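Local atomic coordinates of 1H-3-hydroxy-4-oxoquinoline 2,4-dioxygenase (Pseudomonas putida, PDB entry 3IBT), a protein that catalyses the cofactor-independent, ring-opening dioxygenation of 3-hydroxy-1H-quinolin-4-one to N-formylanthranilate and carbon monoxide. Residues A[153-157]-A[242-246]; A[92-98]-A[117-121]; A[136-142]-A[178-183]. One frame throughout, in Å; residues are numbered along the deposited sequence.

Contact 1. Residues A[153-157]-A[242-246]; sequences WAETT and RTHFP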
loop_
_atom_site.group_PDB
_atom_site.type_symbol
_atom_site.label_atom_id
_atom_site.label_comp_id
_atom_site.label_asym_id
_atom_site.label_seq_id
_atom_site.Cartn_x
_atom_site.Cartn_y
_atom_site.Cartn_z
ATOM N N TRP A 153 -14.877 -3.628 0.328
ATOM C CA TRP A 153 -13.657 -4.245 -0.168
ATOM C C TRP A 153 -13.833 -5.675 -0.705
ATOM O O TRP A 153 -13.254 -6.038 -1.771
ATOM C CB TRP A 153 -12.607 -4.207 0.939
ATOM C CG TRP A 153 -12.066 -2.808 1.197
ATOM C CD1 TRP A 153 -12.207 -1.710 0.387
ATOM C CD2 TRP A 153 -11.264 -2.382 2.309
ATOM N NE1 TRP A 153 -11.554 -0.629 0.923
ATOM C CE2 TRP A 153 -10.961 -1.006 2.101
ATOM C CE3 TRP A 153 -10.763 -3.023 3.445
ATOM C CZ2 TRP A 153 -10.198 -0.251 3.011
ATOM C CZ3 TRP A 153 -9.993 -2.281 4.336
ATOM C CH2 TRP A 153 -9.723 -0.907 4.118
ATOM N N ALA A 154 -14.640 -6.477 0.004
ATOM C CA ALA A 154 -14.863 -7.870 -0.411
ATOM C C ALA A 154 -15.744 -8.057 -1.626
ATOM O O ALA A 154 -15.572 -9.012 -2.342
ATOM C CB ALA A 154 -15.402 -8.700 0.725
ATOM N N GLU A 155 -16.706 -7.165 -1.836
ATOM C CA GLU A 155 -17.768 -7.367 -2.833
ATOM C C GLU A 155 -18.290 -8.804 -2.855
ATOM O O GLU A 155 -18.433 -9.390 -1.802
ATOM C CB GLU A 155 -17.319 -6.896 -4.192
ATOM C CG GLU A 155 -18.480 -6.309 -4.962
ATOM C CD GLU A 155 -18.775 -7.041 -6.249
ATOM O OE1 GLU A 155 -19.446 -6.454 -7.121
ATOM O OE2 GLU A 155 -18.304 -8.193 -6.426
ATOM N N THR A 156 -18.545 -9.379 -4.024
ATOM C CA THR A 156 -19.146 -10.721 -4.151
ATOM C C THR A 156 -18.167 -11.873 -4.328
ATOM O O THR A 156 -18.492 -12.836 -5.025
ATOM C CB THR A 156 -20.033 -10.840 -5.424
ATOM O OG1 THR A 156 -20.360 -9.546 -5.918
ATOM C CG2 THR A 156 -21.334 -11.674 -5.164
ATOM N N THR A 157 -16.978 -11.814 -3.748
ATOM C CA THR A 157 -16.051 -12.895 -4.064
ATOM C C THR A 157 -16.238 -14.108 -3.245
ATOM O O THR A 157 -16.653 -14.053 -2.090
ATOM C CB THR A 157 -14.590 -12.553 -3.959
ATOM O OG1 THR A 157 -14.492 -11.361 -3.205
ATOM C CG2 THR A 157 -13.955 -12.401 -5.368
ATOM N N ARG A 242 -13.163 -8.015 -8.486
ATOM C CA ARG A 242 -14.302 -7.402 -7.830
ATOM C C ARG A 242 -13.817 -6.879 -6.481
ATOM O O ARG A 242 -14.550 -6.190 -5.767
ATOM C CB ARG A 242 -15.440 -8.419 -7.657
ATOM C CG ARG A 242 -15.584 -9.393 -8.805
ATOM C CD ARG A 242 -16.587 -8.922 -9.910
ATOM N NE ARG A 242 -16.426 -7.539 -10.390
ATOM C CZ ARG A 242 -17.333 -6.573 -10.208
ATOM N NH1 ARG A 242 -18.483 -6.818 -9.563
ATOM N NH2 ARG A 242 -17.095 -5.349 -10.663
ATOM N N THR A 243 -12.558 -7.166 -6.177
ATOM C CA THR A 243 -11.974 -6.991 -4.854
ATOM C C THR A 243 -11.035 -5.795 -4.754
ATOM O O THR A 243 -10.536 -5.289 -5.769
ATOM C CB THR A 243 -11.216 -8.311 -4.528
ATOM O OG1 THR A 243 -12.104 -9.169 -3.835
ATOM C CG2 THR A 243 -9.842 -8.148 -3.794
ATOM N N HIS A 244 -10.770 -5.386 -3.517
ATOM C CA HIS A 244 -9.813 -4.318 -3.195
ATOM C C HIS A 244 -8.315 -4.765 -3.169
ATOM O O HIS A 244 -7.438 -3.900 -3.150
ATOM C CB HIS A 244 -10.275 -3.643 -1.872
ATOM C CG HIS A 244 -9.385 -2.546 -1.341
ATOM N ND1 HIS A 244 -9.087 -1.400 -2.051
ATOM C CD2 HIS A 244 -8.794 -2.394 -0.126
ATOM C CE1 HIS A 244 -8.331 -0.604 -1.307
ATOM N NE2 HIS A 244 -8.138 -1.183 -0.136
ATOM N N PHE A 245 -8.012 -6.074 -3.205
ATOM C CA PHE A 245 -6.616 -6.578 -3.061
ATOM C C PHE A 245 -6.237 -7.396 -4.269
ATOM O O PHE A 245 -6.259 -8.638 -4.255
ATOM C CB PHE A 245 -6.488 -7.411 -1.835
ATOM C CG PHE A 245 -7.391 -6.973 -0.758
ATOM C CD1 PHE A 245 -8.679 -7.490 -0.672
ATOM C CD2 PHE A 245 -6.972 -6.015 0.172
ATOM C CE1 PHE A 245 -9.561 -7.081 0.350
ATOM C CE2 PHE A 245 -7.821 -5.598 1.201
ATOM C CZ PHE A 245 -9.137 -6.132 1.291
ATOM N N PRO A 246 -5.920 -6.698 -5.364
ATOM C CA PRO A 246 -5.531 -7.440 -6.553
ATOM C C PRO A 246 -4.306 -8.369 -6.332
ATOM O O PRO A 246 -4.103 -9.341 -7.060
ATOM C CB PRO A 246 -5.227 -6.333 -7.573
ATOM C CG PRO A 246 -5.150 -5.061 -6.822
ATOM C CD PRO A 246 -5.926 -5.230 -5.569
#
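Trp153 and His244 lie face to face: the centroids of the indole five-membered ring and the imidazole are 3.7 Å apart, with planes 13° from parallel. His244 CD2 sits over the indole near its rim, while Trp153 NE1 stands above the centre of the imidazole. Turning CG of His244 anti to its backbone N (chi1 178°) lets the two side chains run alongside one another. Phe245 completes an aromatic cluster; it crosses Trp153 at about a right angle and brings CZ to 4.0 Å from Trp153 CB. By similarity, His244 is the proton donor/acceptor and Trp153 binds substrate, so the stack probably forms part of the active-site wall.

One backbone hydrogen bond ties the segments, His244 N donating to Trp153 O (3.1 Å), an oxygen that the CA-H of Thr243 also approaches.

Charge pairing closes the outer end. Glu155 OE1 forms a salt bridge with Arg242 NH1 (2.7 Å), the carboxylate and guanidinium planes standing 84° apart. The other oxygen, OE2, accepts from Thr156 N (2.7 Å) and Thr156 OG1 on one face of the carboxylate, which would tend to limit its rotation.

The contact thus joins the C-terminal end of helix 142-154 to the loop between strand 234-238 and helix 246-249, with Glu249 holding the backbone N atoms of Arg242 and Thr243, and Val162 and Leu166 of helix 160-169 packing against Phe245.

Contact 2. Residues A[92-98]-A[117-121]; sequences VSTSHGC and IIIDW. Unlike the reference sequence in segment 117-121: Ile118 (reference Val).
Val92 to Thr94 pair with Ile117 to Ile119 as parallel strands, the two ends of a right-handed beta-alpha-beta crossover in the central sheet of the alpha/beta-hydrolase fold. The first strand runs into helix 97-107 through a sharp turn with Ser95 at positive phi (53°), the place of the nucleophile elbow in hydrolase relatives; here Thr94 and Ser95 bind substrate, by similarity.

The tight part is the strand pair and the start of the helix. Ser93 N donates to Ile117 O (3.0 Å), and Ser95 N reaches Ile119 O at 2.8 Å in a nearly straight bond (174°). On the face shared by Val92, Ile117 and Ile119, the two valine methyls divide their partners: CG2 lies against Ile117 CB (3.6 Å) and CG1 against Ile119 CD1 (3.6 Å). On the other face Ser93 OG touches Ile118 CG2 while bonding to Asn101. Further along, Cys98 CB stands over the six-membered ring of Trp121 in a CH-pi contact, 3.4 Å from its centroid and 16° off the normal. Were Trp121 replaced by an alanine, Cys98 would lose the ring face it rests on, and a gap would probably open between the first turn of the helix and the loop after Ile119.

Past the strand ends direct side-chain contact thins out, though the region stays buried. The Asp120 carboxylate turns elsewhere, to the backbone of Ser213 and Gln214. Between the segments, a water donates to Asp120 O at 2.7 Å and meets Ser95 OG in a weak bond of 3.4 Å.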
loop_
_atom_site.group_PDB
_atom_site.type_symbol
_atom_site.label_atom_id
_atom_site.label_comp_id
_atom_site.label_asym_id
_atom_site.label_seq_id
_atom_site.Cartn_x
_atom_site.Cartn_y
_atom_site.Cartn_z
ATOM N N VAL A 92 6.537 -1.148 -4.264
ATOM C CA VAL A 92 5.197 -1.358 -4.718
ATOM C C VAL A 92 4.375 -1.308 -3.482
ATOM O O VAL A 92 4.607 -2.064 -2.553
ATOM C CB VAL A 92 5.045 -2.754 -5.360
ATOM C CG1 VAL A 92 3.599 -3.254 -5.310
ATOM C CG2 VAL A 92 5.598 -2.782 -6.797
ATOM N N SER A 93 3.402 -0.414 -3.455
ATOM C CA SER A 93 2.606 -0.233 -2.240
ATOM C C SER A 93 1.121 -0.457 -2.452
ATOM O O SER A 93 0.600 -0.359 -3.571
ATOM C CB SER A 93 2.870 1.144 -1.590
ATOM O OG SER A 93 2.570 2.212 -2.476
ATOM N N THR A 94 0.448 -0.783 -1.362
ATOM C CA THR A 94 -0.976 -1.052 -1.385
ATOM C C THR A 94 -1.786 0.046 -0.710
ATOM O O THR A 94 -1.401 0.568 0.359
ATOM C CB THR A 94 -1.246 -2.386 -0.702
ATOM O OG1 THR A 94 -1.346 -3.383 -1.718
ATOM C CG2 THR A 94 -2.571 -2.372 0.171
ATOM N N SER A 95 -2.903 0.413 -1.343
ATOM C CA SER A 95 -3.900 1.198 -0.646
ATOM C C SER A 95 -3.257 2.455 -0.019
ATOM O O SER A 95 -2.636 3.237 -0.736
ATOM C CB SER A 95 -4.565 0.317 0.420
ATOM O OG SER A 95 -5.647 1.005 1.017
ATOM N N HIS A 96 -3.386 2.639 1.297
ATOM C CA HIS A 96 -2.898 3.872 1.922
ATOM C C HIS A 96 -1.422 3.804 2.293
ATOM O O HIS A 96 -0.840 4.795 2.767
ATOM C CB HIS A 96 -3.835 4.375 3.015
ATOM C CG HIS A 96 -5.242 4.475 2.538
ATOM N ND1 HIS A 96 -5.662 5.468 1.668
ATOM C CD2 HIS A 96 -6.310 3.662 2.721
ATOM C CE1 HIS A 96 -6.942 5.290 1.378
ATOM N NE2 HIS A 96 -7.364 4.206 2.006
ATOM N N GLY A 97 -0.820 2.642 2.017
ATOM C CA GLY A 97 0.635 2.499 2.010
ATOM C C GLY A 97 1.242 3.423 0.959
ATOM O O GLY A 97 2.385 3.827 1.070
ATOM N N CYS A 98 0.470 3.782 -0.054
ATOM C CA CYS A 98 0.957 4.629 -1.110
ATOM C C CYS A 98 1.384 6.033 -0.688
ATOM O O CYS A 98 2.439 6.521 -1.148
ATOM C CB CYS A 98 -0.108 4.708 -2.178
ATOM S SG CYS A 98 -0.609 3.015 -2.709
ATOM N N ILE A 117 5.191 1.897 -7.956
ATOM C CA ILE A 117 3.886 1.334 -8.260
ATOM C C ILE A 117 3.049 1.421 -7.045
ATOM O O ILE A 117 3.499 1.237 -5.934
ATOM C CB ILE A 117 3.983 -0.141 -8.602
ATOM C CG1 ILE A 117 4.823 -0.327 -9.870
ATOM C CG2 ILE A 117 2.569 -0.780 -8.685
ATOM C CD1 ILE A 117 4.926 -1.670 -10.324
ATOM N N ILE A 118 1.795 1.670 -7.282
ATOM C CA ILE A 118 0.799 1.745 -6.240
ATOM C C ILE A 118 -0.367 0.864 -6.652
ATOM O O ILE A 118 -0.631 0.695 -7.838
ATOM C CB ILE A 118 0.339 3.174 -6.077
ATOM C CG1 ILE A 118 0.098 3.798 -7.465
ATOM C CG2 ILE A 118 1.391 3.972 -5.312
ATOM C CD1 ILE A 118 -0.142 5.249 -7.420
ATOM N N ILE A 119 -1.047 0.286 -5.684
ATOM C CA ILE A 119 -2.075 -0.680 -5.981
ATOM C C ILE A 119 -3.341 -0.285 -5.226
ATOM O O ILE A 119 -3.332 -0.159 -4.007
ATOM C CB ILE A 119 -1.636 -2.097 -5.593
ATOM C CG1 ILE A 119 -0.389 -2.483 -6.383
ATOM C CG2 ILE A 119 -2.744 -3.089 -5.827
ATOM C CD1 ILE A 119 0.146 -3.831 -6.067
ATOM N N ASP A 120 -4.429 -0.067 -5.945
ATOM C CA ASP A 120 -5.704 0.092 -5.301
ATOM C C ASP A 120 -5.716 1.158 -4.238
ATOM O O ASP A 120 -6.185 0.933 -3.120
ATOM C CB ASP A 120 -6.268 -1.219 -4.761
ATOM C CG ASP A 120 -7.725 -1.397 -5.186
ATOM O OD1 ASP A 120 -7.975 -2.283 -6.031
ATOM O OD2 ASP A 120 -8.618 -0.597 -4.756
ATOM N N TRP A 121 -5.202 2.320 -4.635
ATOM C CA TRP A 121 -5.232 3.566 -3.897
ATOM C C TRP A 121 -6.372 4.398 -4.468
ATOM O O TRP A 121 -6.382 4.686 -5.686
ATOM C CB TRP A 121 -3.982 4.301 -4.277
ATOM C CG TRP A 121 -3.588 5.358 -3.350
ATOM C CD1 TRP A 121 -4.054 5.566 -2.100
ATOM C CD2 TRP A 121 -2.577 6.327 -3.574
ATOM N NE1 TRP A 121 -3.415 6.613 -1.542
ATOM C CE2 TRP A 121 -2.484 7.093 -2.415
ATOM C CE3 TRP A 121 -1.738 6.623 -4.659
ATOM C CZ2 TRP A 121 -1.576 8.151 -2.279
ATOM C CZ3 TRP A 121 -0.812 7.673 -4.529
ATOM C CH2 TRP A 121 -0.741 8.419 -3.337
HETATM O O HOH W 1 -7.130 2.821 -1.379
#

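Contact 3. Residues A[136-142]-A[178-183]; sequences GQHPTEY and WQRACR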
loop_
_atom_site.group_PDB
_atom_site.type_symbol
_atom_site.label_atom_id
_atom_site.label_comp_id
_atom_site.label_asym_id
_atom_site.label_seq_id
_atom_site.Cartn_x
_atom_site.Cartn_y
_atom_site.Cartn_z
ATOM N N GLY A 136 -14.975 4.445 11.489
ATOM C CA GLY A 136 -13.689 3.930 11.877
ATOM C C GLY A 136 -13.027 4.369 13.178
ATOM O O GLY A 136 -12.309 3.567 13.774
ATOM N N GLN A 137 -13.225 5.609 13.638
ATOM C CA GLN A 137 -12.436 6.093 14.785
ATOM C C GLN A 137 -13.206 6.086 16.095
ATOM O O GLN A 137 -12.677 6.474 17.149
ATOM C CB GLN A 137 -11.868 7.487 14.547
ATOM C CG GLN A 137 -10.911 7.585 13.383
ATOM C CD GLN A 137 -10.529 9.027 13.062
ATOM O OE1 GLN A 137 -10.063 9.749 13.942
ATOM N NE2 GLN A 137 -10.746 9.455 11.806
ATOM N N HIS A 138 -14.455 5.633 16.007
ATOM C CA HIS A 138 -15.389 5.579 17.121
ATOM C C HIS A 138 -14.941 4.609 18.207
ATOM O O HIS A 138 -15.021 3.398 18.004
ATOM C CB HIS A 138 -16.723 5.121 16.567
ATOM C CG HIS A 138 -17.850 5.261 17.526
ATOM N ND1 HIS A 138 -18.010 4.426 18.610
ATOM C CD2 HIS A 138 -18.888 6.125 17.557
ATOM C CE1 HIS A 138 -19.096 4.776 19.274
ATOM N NE2 HIS A 138 -19.649 5.805 18.657
ATOM N N PRO A 139 -14.517 5.133 19.384
ATOM C CA PRO A 139 -13.895 4.335 20.455
ATOM C C PRO A 139 -14.653 3.084 20.904
ATOM O O PRO A 139 -14.031 2.100 21.431
ATOM C CB PRO A 139 -13.783 5.321 21.630
ATOM C CG PRO A 139 -14.551 6.507 21.235
ATOM C CD PRO A 139 -14.602 6.555 19.760
ATOM N N THR A 140 -15.975 3.110 20.694
ATOM C CA THR A 140 -16.812 2.040 21.203
ATOM C C THR A 140 -17.310 1.138 20.091
ATOM O O THR A 140 -17.715 0.008 20.352
ATOM C CB THR A 140 -18.022 2.611 21.964
ATOM O OG1 THR A 140 -17.795 4.045 22.209
ATOM C CG2 THR A 140 -18.272 1.840 23.351
ATOM N N GLU A 141 -17.286 1.634 18.855
ATOM C CA GLU A 141 -17.867 0.898 17.727
ATOM C C GLU A 141 -17.035 0.973 16.458
ATOM O O GLU A 141 -17.557 0.891 15.331
ATOM C CB GLU A 141 -19.291 1.367 17.451
ATOM C CG GLU A 141 -20.333 0.762 18.394
ATOM C CD GLU A 141 -21.688 0.571 17.722
ATOM O OE1 GLU A 141 -21.709 0.429 16.458
ATOM O OE2 GLU A 141 -22.717 0.557 18.463
ATOM N N TYR A 142 -15.728 1.105 16.662
ATOM C CA TYR A 142 -14.769 1.062 15.571
ATOM C C TYR A 142 -14.953 -0.168 14.692
ATOM O O TYR A 142 -14.783 -0.080 13.500
ATOM C CB TYR A 142 -13.324 1.176 16.082
ATOM C CG TYR A 142 -12.854 0.087 17.034
ATOM C CD1 TYR A 142 -12.264 -1.095 16.550
ATOM C CD2 TYR A 142 -12.954 0.257 18.418
ATOM C CE1 TYR A 142 -11.811 -2.100 17.423
ATOM C CE2 TYR A 142 -12.500 -0.742 19.316
ATOM C CZ TYR A 142 -11.928 -1.918 18.811
ATOM O OH TYR A 142 -11.491 -2.898 19.691
ATOM N N TRP A 178 -6.633 0.128 14.140
ATOM C CA TRP A 178 -7.680 0.433 13.187
ATOM C C TRP A 178 -7.973 1.958 13.170
ATOM O O TRP A 178 -8.252 2.581 12.118
ATOM C CB TRP A 178 -8.962 -0.386 13.461
ATOM C CG TRP A 178 -9.964 -0.105 12.375
ATOM C CD1 TRP A 178 -11.073 0.665 12.476
ATOM C CD2 TRP A 178 -9.880 -0.511 10.996
ATOM N NE1 TRP A 178 -11.716 0.733 11.260
ATOM C CE2 TRP A 178 -10.998 0.026 10.334
ATOM C CE3 TRP A 178 -8.981 -1.291 10.266
ATOM C CZ2 TRP A 178 -11.241 -0.186 8.964
ATOM C CZ3 TRP A 178 -9.212 -1.489 8.901
ATOM C CH2 TRP A 178 -10.334 -0.945 8.273
ATOM N N GLN A 179 -7.883 2.541 14.359
ATOM C CA GLN A 179 -8.226 3.925 14.575
ATOM C C GLN A 179 -7.114 4.823 14.114
ATOM O O GLN A 179 -7.365 5.752 13.363
ATOM C CB GLN A 179 -8.533 4.160 16.043
ATOM C CG GLN A 179 -9.853 3.532 16.475
ATOM C CD GLN A 179 -10.027 3.504 17.988
ATOM O OE1 GLN A 179 -9.274 4.144 18.732
ATOM N NE2 GLN A 179 -11.035 2.766 18.452
ATOM N N ARG A 180 -5.884 4.554 14.546
ATOM C CA ARG A 180 -4.758 5.349 14.065
ATOM C C ARG A 180 -4.836 5.460 12.528
ATOM O O ARG A 180 -4.636 6.536 11.951
ATOM C CB ARG A 180 -3.405 4.786 14.531
ATOM C CG ARG A 180 -2.212 5.510 13.870
ATOM C CD ARG A 180 -1.079 5.924 14.795
ATOM N NE ARG A 180 -0.373 4.759 15.320
ATOM C CZ ARG A 180 -0.618 4.205 16.502
ATOM N NH1 ARG A 180 0.064 3.131 16.878
ATOM N NH2 ARG A 180 -1.544 4.717 17.304
ATOM N N ALA A 181 -5.173 4.335 11.904
ATOM C CA ALA A 181 -5.213 4.207 10.479
ATOM C C ALA A 181 -6.184 5.228 9.901
ATOM O O ALA A 181 -5.906 5.906 8.899
ATOM C CB ALA A 181 -5.641 2.813 10.122
ATOM N N CYS A 182 -7.314 5.356 10.573
ATOM C CA CYS A 182 -8.338 6.254 10.100
ATOM C C CYS A 182 -7.963 7.704 10.309
ATOM O O CYS A 182 -8.098 8.511 9.387
ATOM C CB CYS A 182 -9.697 5.874 10.665
ATOM S SG CYS A 182 -10.093 4.216 10.025
ATOM N N ARG A 183 -7.416 8.020 11.471
ATOM C CA ARG A 183 -6.949 9.366 11.709
ATOM C C ARG A 183 -5.947 9.715 10.633
ATOM O O ARG A 183 -5.943 10.824 10.076
ATOM C CB ARG A 183 -6.209 9.453 13.022
ATOM C CG ARG A 183 -6.992 9.313 14.279
ATOM C CD ARG A 183 -6.098 9.865 15.344
ATOM N NE ARG A 183 -4.692 9.762 14.904
ATOM C CZ ARG A 183 -3.775 8.993 15.509
ATOM N NH1 ARG A 183 -4.099 8.248 16.605
ATOM N NH2 ARG A 183 -2.525 8.981 15.027
#
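Gln137 NE2 is gripped by two acceptors, Glu186 OE1 and Leu133 O, and this pair of hydrogen bonds would fix which way round the amide sits against helix 175-192. Its chain extends beyond CG along the helix surface, where CG lies 3.4 Å from Cys182 CB. The other end of the amide, OE1, lies beside the aliphatic part of Arg183, 3.1 Å from its CG, with the amide and guanidinium planes 81° apart. Arg183 sends its charged end away, NH2 forming a salt bridge with Asp67.

Both segments belong to the mostly helical cap inserted after strand 115-119 of the alpha/beta-hydrolase core: the loop joining helices 127-135 and 142-154 lies here against the side of helix 175-192. No hydrogen bond links the two segments directly, and the fit rests on van der Waals contact.

Gly136, lacking a side chain, brings CA to 4.1 Å from Cys182 SG, and its carbonyl O approaches Trp178 CD1 at 3.4 Å. Gln179 reaches from the helix toward the loop, roughly opposite in direction to Gln137. Its NE2 comes obliquely to 3.2 Å from Tyr142 CD2, with amide and ring planes 78° apart. The ring is brought to it with Tyr142 CG between its own backbone N and carbonyl carbon (chi1 61°). On the far side of this helix from the loop, Arg180 makes a cation-pi contact with Phe68.

Overall arrangement
Contact 1 and contact 2, with centres 15 Å apart, meet at the active site: His244 ND1 lies 2.9 Å from Asp120 OD2 in a probable, weak hydrogen bond, consistent with the role of Asp120, by similarity, in raising the basicity of the histidine. On the other side of the imidazole, His244 NE2 is 3.5 Å from Ser95 OG. Contact 3 belongs to the cap, its centre about 22 Å from that of contact 1, yet the two touch where Trp153 CZ3 packs on Trp178 CH2 at 4.2 Å. Contacts 2 and 3 stay about 6 Å apart at their nearest atoms. Contact 1 therefore links loops at the C-terminal ends of core strands with the cap.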